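Local coordinates for protein multisubunit Na+/H+ antiporter, E subunit (Anoxybacillus flavithermus, PDB 6Z16) that probably serves as the small membrane-anchored E subunit of a multisubunit antiporter that exchanges sodium ions for protons across the cell membrane, at residues E[1-13]-E[43-55]. Residues are numbered along the deposited sequence; the frame is centred on the assembly and turned at random.
Sequences MAFQILLNVILAF and RFFHSRFYLVPVF. With PTY (phosphatidylethanolamine), chain B.
With CG anti to its own carbonyl carbon (chi1 -55°) and the chain extended beyond, Q4 reaches across to the 43-55 segment and lays its CG over one face of the F45 ring, 3.9 Å from the centroid, a CH-pi contact. The amide at its end then enters the backbone turn, where NE2 donates to R48 O over 2.7 Å; the N-H points only roughly at its acceptor (137°) and arrives from above the carbonyl plane. Y50 approaches from the other side of Q4. Its CG sits between its backbone N and carbonyl carbon (chi1 73°), which turns the phenol toward the 1-13 helix: Y50 OH is modelled as donor to N8 OD1 at 2.4 Å, too short to be taken literally at this resolution, I5 CG1 packs 3.6 Å from Y50 CD2, and the N8 amide stands nearly perpendicular to the phenol ring. Y31, on helix 24-40, ties in both polar groups, bonding Y50 through its hydroxyl and N8 ND2 through its carbonyl oxygen. The contact thus joins the first helix of the membrane part, near its N-terminal end, to the linker that leads from helix 24-40 into helix 51-79. Were Q4 an alanine, R48 O would probably lose this donor and a gap would be likely to open between the F45 face and Y50. The far face of F45 meets C5 of a bound phosphatidylethanolamine, while F3 CD2 and L7 CD1 lie at the ring's edge, L7 CD1 4.0 Å from F45 CZ. F3, L7, F44 and H46 complete this side of the lipid pocket, H46 ND1 accepting a weak bond from the ethanolamine N1. At the other end of the contact, M1 SD rests 3.7 Å from P53 CG, and M1 CG touches S47 OG.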
# COMPACT_ATOMS: atom_id res chain seq x y z
N MET E 1 12.92 -10.45 -11.91
CA MET E 1 13.37 -10.08 -10.58
C MET E 1 12.42 -9.08 -9.97
O MET E 1 12.39 -8.87 -8.77
CB MET E 1 14.78 -9.50 -10.62
CG MET E 1 15.85 -10.46 -11.09
SD MET E 1 17.49 -9.72 -11.00
CE MET E 1 17.40 -8.54 -12.35
N ALA E 2 11.65 -8.41 -10.84
CA ALA E 2 10.57 -7.54 -10.41
C ALA E 2 9.24 -8.27 -10.36
O ALA E 2 8.33 -7.84 -9.64
CB ALA E 2 10.46 -6.35 -11.34
N PHE E 3 9.12 -9.36 -11.12
CA PHE E 3 7.90 -10.16 -11.10
C PHE E 3 7.71 -10.83 -9.75
O PHE E 3 6.58 -10.93 -9.26
CB PHE E 3 7.95 -11.20 -12.21
CG PHE E 3 6.73 -12.04 -12.31
CD1 PHE E 3 5.54 -11.51 -12.79
CD2 PHE E 3 6.76 -13.38 -11.96
CE1 PHE E 3 4.41 -12.29 -12.89
CE2 PHE E 3 5.64 -14.17 -12.07
CZ PHE E 3 4.46 -13.62 -12.53
N GLN E 4 8.80 -11.26 -9.13
CA GLN E 4 8.72 -11.86 -7.80
C GLN E 4 8.33 -10.82 -6.76
O GLN E 4 7.59 -11.13 -5.82
CB GLN E 4 10.05 -12.48 -7.44
CG GLN E 4 10.54 -13.46 -8.45
CD GLN E 4 11.88 -14.01 -8.07
OE1 GLN E 4 12.39 -13.72 -6.99
NE2 GLN E 4 12.49 -14.77 -8.96
N ILE E 5 8.80 -9.59 -6.92
CA ILE E 5 8.45 -8.54 -5.97
C ILE E 5 6.98 -8.18 -6.12
O ILE E 5 6.26 -8.03 -5.12
CB ILE E 5 9.36 -7.32 -6.16
CG1 ILE E 5 10.82 -7.73 -6.06
CG2 ILE E 5 9.07 -6.29 -5.09
CD1 ILE E 5 11.78 -6.63 -6.41
N LEU E 6 6.51 -8.07 -7.36
CA LEU E 6 5.09 -7.82 -7.62
C LEU E 6 4.22 -8.97 -7.12
O LEU E 6 3.11 -8.75 -6.61
CB LEU E 6 4.87 -7.60 -9.11
CG LEU E 6 3.44 -7.31 -9.55
CD1 LEU E 6 2.96 -5.97 -9.02
CD2 LEU E 6 3.31 -7.40 -11.05
N LEU E 7 4.74 -10.19 -7.22
CA LEU E 7 3.99 -11.36 -6.80
C LEU E 7 3.89 -11.41 -5.28
O LEU E 7 2.84 -11.78 -4.74
CB LEU E 7 4.66 -12.61 -7.36
CG LEU E 7 3.81 -13.85 -7.57
CD1 LEU E 7 4.37 -14.61 -8.74
CD2 LEU E 7 3.76 -14.74 -6.36
N ASN E 8 4.95 -10.99 -4.59
CA ASN E 8 4.91 -10.88 -3.14
C ASN E 8 3.94 -9.78 -2.70
O ASN E 8 3.24 -9.94 -1.69
CB ASN E 8 6.32 -10.62 -2.62
CG ASN E 8 6.54 -11.11 -1.20
OD1 ASN E 8 7.68 -11.30 -0.78
ND2 ASN E 8 5.46 -11.30 -0.44
N VAL E 9 3.88 -8.68 -3.45
CA VAL E 9 2.94 -7.61 -3.12
C VAL E 9 1.50 -8.07 -3.29
O VAL E 9 0.64 -7.82 -2.43
CB VAL E 9 3.25 -6.35 -3.95
CG1 VAL E 9 2.16 -5.30 -3.78
CG2 VAL E 9 4.57 -5.76 -3.53
N ILE E 10 1.21 -8.80 -4.37
CA ILE E 10 -0.18 -9.22 -4.57
C ILE E 10 -0.55 -10.38 -3.64
O ILE E 10 -1.71 -10.51 -3.27
CB ILE E 10 -0.48 -9.52 -6.05
CG1 ILE E 10 0.36 -10.68 -6.62
CG2 ILE E 10 -0.27 -8.27 -6.90
CD1 ILE E 10 -0.36 -12.02 -6.67
N LEU E 11 0.42 -11.20 -3.21
CA LEU E 11 0.12 -12.18 -2.16
C LEU E 11 -0.14 -11.51 -0.82
O LEU E 11 -0.96 -12.00 -0.04
CB LEU E 11 1.23 -13.21 -2.01
CG LEU E 11 1.38 -14.28 -3.09
CD1 LEU E 11 2.56 -15.17 -2.78
CD2 LEU E 11 0.12 -15.10 -3.19
N ALA E 12 0.53 -10.39 -0.54
CA ALA E 12 0.17 -9.61 0.64
C ALA E 12 -1.23 -9.01 0.51
O ALA E 12 -1.95 -8.92 1.51
CB ALA E 12 1.20 -8.51 0.87
N PHE E 13 -1.62 -8.63 -0.71
CA PHE E 13 -2.99 -8.18 -0.95
C PHE E 13 -4.00 -9.29 -0.70
O PHE E 13 -5.07 -9.06 -0.11
CB PHE E 13 -3.14 -7.66 -2.38
CG PHE E 13 -2.51 -6.32 -2.61
CD1 PHE E 13 -2.23 -5.47 -1.55
CD2 PHE E 13 -2.19 -5.91 -3.90
CE1 PHE E 13 -1.65 -4.24 -1.77
CE2 PHE E 13 -1.61 -4.68 -4.13
CZ PHE E 13 -1.34 -3.84 -3.06
N ARG E 43 12.02 -22.73 -7.60
CA ARG E 43 12.39 -23.56 -8.74
C ARG E 43 11.73 -23.08 -10.02
O ARG E 43 12.33 -23.15 -11.10
CB ARG E 43 12.02 -25.01 -8.46
CG ARG E 43 12.52 -25.99 -9.49
CD ARG E 43 12.03 -27.39 -9.23
NE ARG E 43 12.56 -28.32 -10.22
CZ ARG E 43 12.00 -28.54 -11.40
NH1 ARG E 43 10.90 -27.89 -11.76
NH2 ARG E 43 12.55 -29.41 -12.24
N PHE E 44 10.50 -22.56 -9.92
CA PHE E 44 9.75 -22.20 -11.12
C PHE E 44 10.27 -20.92 -11.75
O PHE E 44 10.23 -20.77 -12.97
CB PHE E 44 8.27 -22.05 -10.78
CG PHE E 44 7.65 -23.30 -10.27
CD1 PHE E 44 7.32 -24.33 -11.15
CD2 PHE E 44 7.37 -23.46 -8.93
CE1 PHE E 44 6.74 -25.49 -10.68
CE2 PHE E 44 6.79 -24.61 -8.45
CZ PHE E 44 6.47 -25.63 -9.33
N PHE E 45 10.76 -19.98 -10.93
CA PHE E 45 11.31 -18.74 -11.45
C PHE E 45 12.64 -19.01 -12.13
O PHE E 45 13.26 -20.07 -11.98
CB PHE E 45 11.46 -17.73 -10.33
CG PHE E 45 10.17 -17.34 -9.69
CD1 PHE E 45 9.30 -16.47 -10.32
CD2 PHE E 45 9.81 -17.86 -8.46
CE1 PHE E 45 8.10 -16.12 -9.73
CE2 PHE E 45 8.61 -17.51 -7.86
CZ PHE E 45 7.75 -16.64 -8.50
N HIS E 46 13.10 -18.03 -12.91
CA HIS E 46 14.28 -18.22 -13.73
C HIS E 46 15.50 -17.46 -13.24
O HIS E 46 16.62 -17.97 -13.37
CB HIS E 46 13.99 -17.82 -15.18
CG HIS E 46 12.98 -18.71 -15.85
ND1 HIS E 46 11.63 -18.45 -15.81
CD2 HIS E 46 13.13 -19.84 -16.57
CE1 HIS E 46 10.99 -19.39 -16.48
NE2 HIS E 46 11.88 -20.25 -16.95
N SER E 47 15.33 -16.25 -12.70
CA SER E 47 16.49 -15.40 -12.43
C SER E 47 17.16 -15.72 -11.10
O SER E 47 18.26 -16.27 -11.07
CB SER E 47 16.05 -13.93 -12.47
OG SER E 47 15.08 -13.67 -11.47
N ARG E 48 16.47 -15.45 -9.99
CA ARG E 48 17.08 -15.42 -8.66
C ARG E 48 16.00 -15.21 -7.62
O ARG E 48 15.01 -14.52 -7.89
CB ARG E 48 18.13 -14.30 -8.56
CG ARG E 48 18.92 -14.20 -7.25
CD ARG E 48 19.77 -15.44 -7.03
NE ARG E 48 20.67 -15.32 -5.88
CZ ARG E 48 21.41 -16.32 -5.42
NH1 ARG E 48 21.36 -17.51 -6.01
NH2 ARG E 48 22.21 -16.13 -4.38
N PHE E 49 16.17 -15.78 -6.43
CA PHE E 49 15.35 -15.36 -5.30
C PHE E 49 15.67 -13.91 -4.96
O PHE E 49 16.83 -13.54 -4.79
CB PHE E 49 15.60 -16.28 -4.11
CG PHE E 49 14.78 -15.94 -2.92
CD1 PHE E 49 13.41 -16.10 -2.96
CD2 PHE E 49 15.37 -15.51 -1.75
CE1 PHE E 49 12.64 -15.79 -1.86
CE2 PHE E 49 14.60 -15.21 -0.64
CZ PHE E 49 13.24 -15.35 -0.70
N TYR E 50 14.63 -13.08 -4.86
CA TYR E 50 14.76 -11.65 -5.12
C TYR E 50 15.45 -10.87 -4.01
O TYR E 50 15.60 -9.65 -4.16
CB TYR E 50 13.39 -11.02 -5.38
CG TYR E 50 12.47 -10.87 -4.19
CD1 TYR E 50 11.64 -11.90 -3.79
CD2 TYR E 50 12.39 -9.66 -3.50
CE1 TYR E 50 10.79 -11.74 -2.72
CE2 TYR E 50 11.55 -9.50 -2.44
CZ TYR E 50 10.75 -10.54 -2.05
OH TYR E 50 9.91 -10.37 -0.98
N LEU E 51 15.87 -11.49 -2.91
CA LEU E 51 16.53 -10.70 -1.88
C LEU E 51 17.97 -10.40 -2.24
O LEU E 51 18.49 -9.34 -1.87
CB LEU E 51 16.45 -11.41 -0.53
CG LEU E 51 15.06 -11.57 0.08
CD1 LEU E 51 15.15 -12.32 1.38
CD2 LEU E 51 14.39 -10.22 0.30
N VAL E 52 18.63 -11.31 -2.97
CA VAL E 52 20.03 -11.10 -3.35
C VAL E 52 20.24 -9.89 -4.25
O VAL E 52 21.19 -9.12 -4.00
CB VAL E 52 20.62 -12.40 -3.91
CG1 VAL E 52 22.08 -12.23 -4.33
CG2 VAL E 52 20.47 -13.53 -2.90
N PRO E 53 19.40 -9.61 -5.28
CA PRO E 53 19.54 -8.31 -5.97
C PRO E 53 19.27 -7.10 -5.09
O PRO E 53 19.92 -6.06 -5.29
CB PRO E 53 18.54 -8.41 -7.12
CG PRO E 53 18.46 -9.83 -7.41
CD PRO E 53 18.52 -10.49 -6.08
N VAL E 54 18.39 -7.20 -4.09
CA VAL E 54 18.14 -6.08 -3.19
C VAL E 54 19.38 -5.79 -2.33
O VAL E 54 19.80 -4.63 -2.18
CB VAL E 54 16.90 -6.35 -2.33
CG1 VAL E 54 16.68 -5.24 -1.32
CG2 VAL E 54 15.67 -6.49 -3.20
N PHE E 55 20.00 -6.84 -1.79
CA PHE E 55 21.20 -6.63 -0.98
C PHE E 55 22.38 -6.16 -1.82
O PHE E 55 23.18 -5.34 -1.35
CB PHE E 55 21.57 -7.89 -0.20
CG PHE E 55 20.66 -8.18 0.96
CD1 PHE E 55 20.69 -7.37 2.08
CD2 PHE E 55 19.81 -9.27 0.94
CE1 PHE E 55 19.85 -7.63 3.15
CE2 PHE E 55 18.98 -9.53 2.01
CZ PHE E 55 19.00 -8.72 3.11
C1 PTY B . 3.33 -18.33 -11.90
C2 PTY B . 8.58 -15.86 -14.24
C3 PTY B . 8.16 -17.19 -14.90
O4 PTY B . 2.80 -17.08 -12.40
C5 PTY B . 5.65 -18.86 -11.03
C6 PTY B . 4.43 -17.98 -10.92
O7 PTY B . 3.91 -17.82 -9.55
C8 PTY B . 3.26 -18.82 -8.91
O10 PTY B . 3.33 -19.99 -9.20
C11 PTY B . 2.43 -18.28 -7.79
C12 PTY B . 1.61 -17.08 -8.23
C13 PTY B . 0.12 -17.23 -8.00
C14 PTY B . -0.28 -17.30 -6.54
C15 PTY B . -1.79 -17.31 -6.34
C16 PTY B . -2.47 -16.07 -6.87
C17 PTY B . -3.99 -16.13 -6.84
C18 PTY B . -4.59 -16.25 -5.45
C19 PTY B . -6.11 -16.25 -5.43
C20 PTY B . -6.73 -15.00 -6.05
C30 PTY B . 1.53 -17.07 -12.81
C31 PTY B . 1.15 -15.71 -13.31
O30 PTY B . 0.81 -18.03 -12.79
C32 PTY B . 0.72 -14.76 -12.20
C33 PTY B . -0.59 -15.18 -11.54
C34 PTY B . -1.26 -14.08 -10.73
C35 PTY B . -2.65 -14.45 -10.24
C36 PTY B . -3.40 -13.30 -9.60
C37 PTY B . -3.68 -12.14 -10.54
P1 PTY B . 6.74 -18.84 -13.36
O11 PTY B . 6.90 -17.57 -14.30
O12 PTY B . 7.96 -19.45 -13.34
O13 PTY B . 5.68 -19.65 -13.78
O14 PTY B . 6.51 -18.28 -12.03
N1 PTY B . 10.04 -15.82 -14.15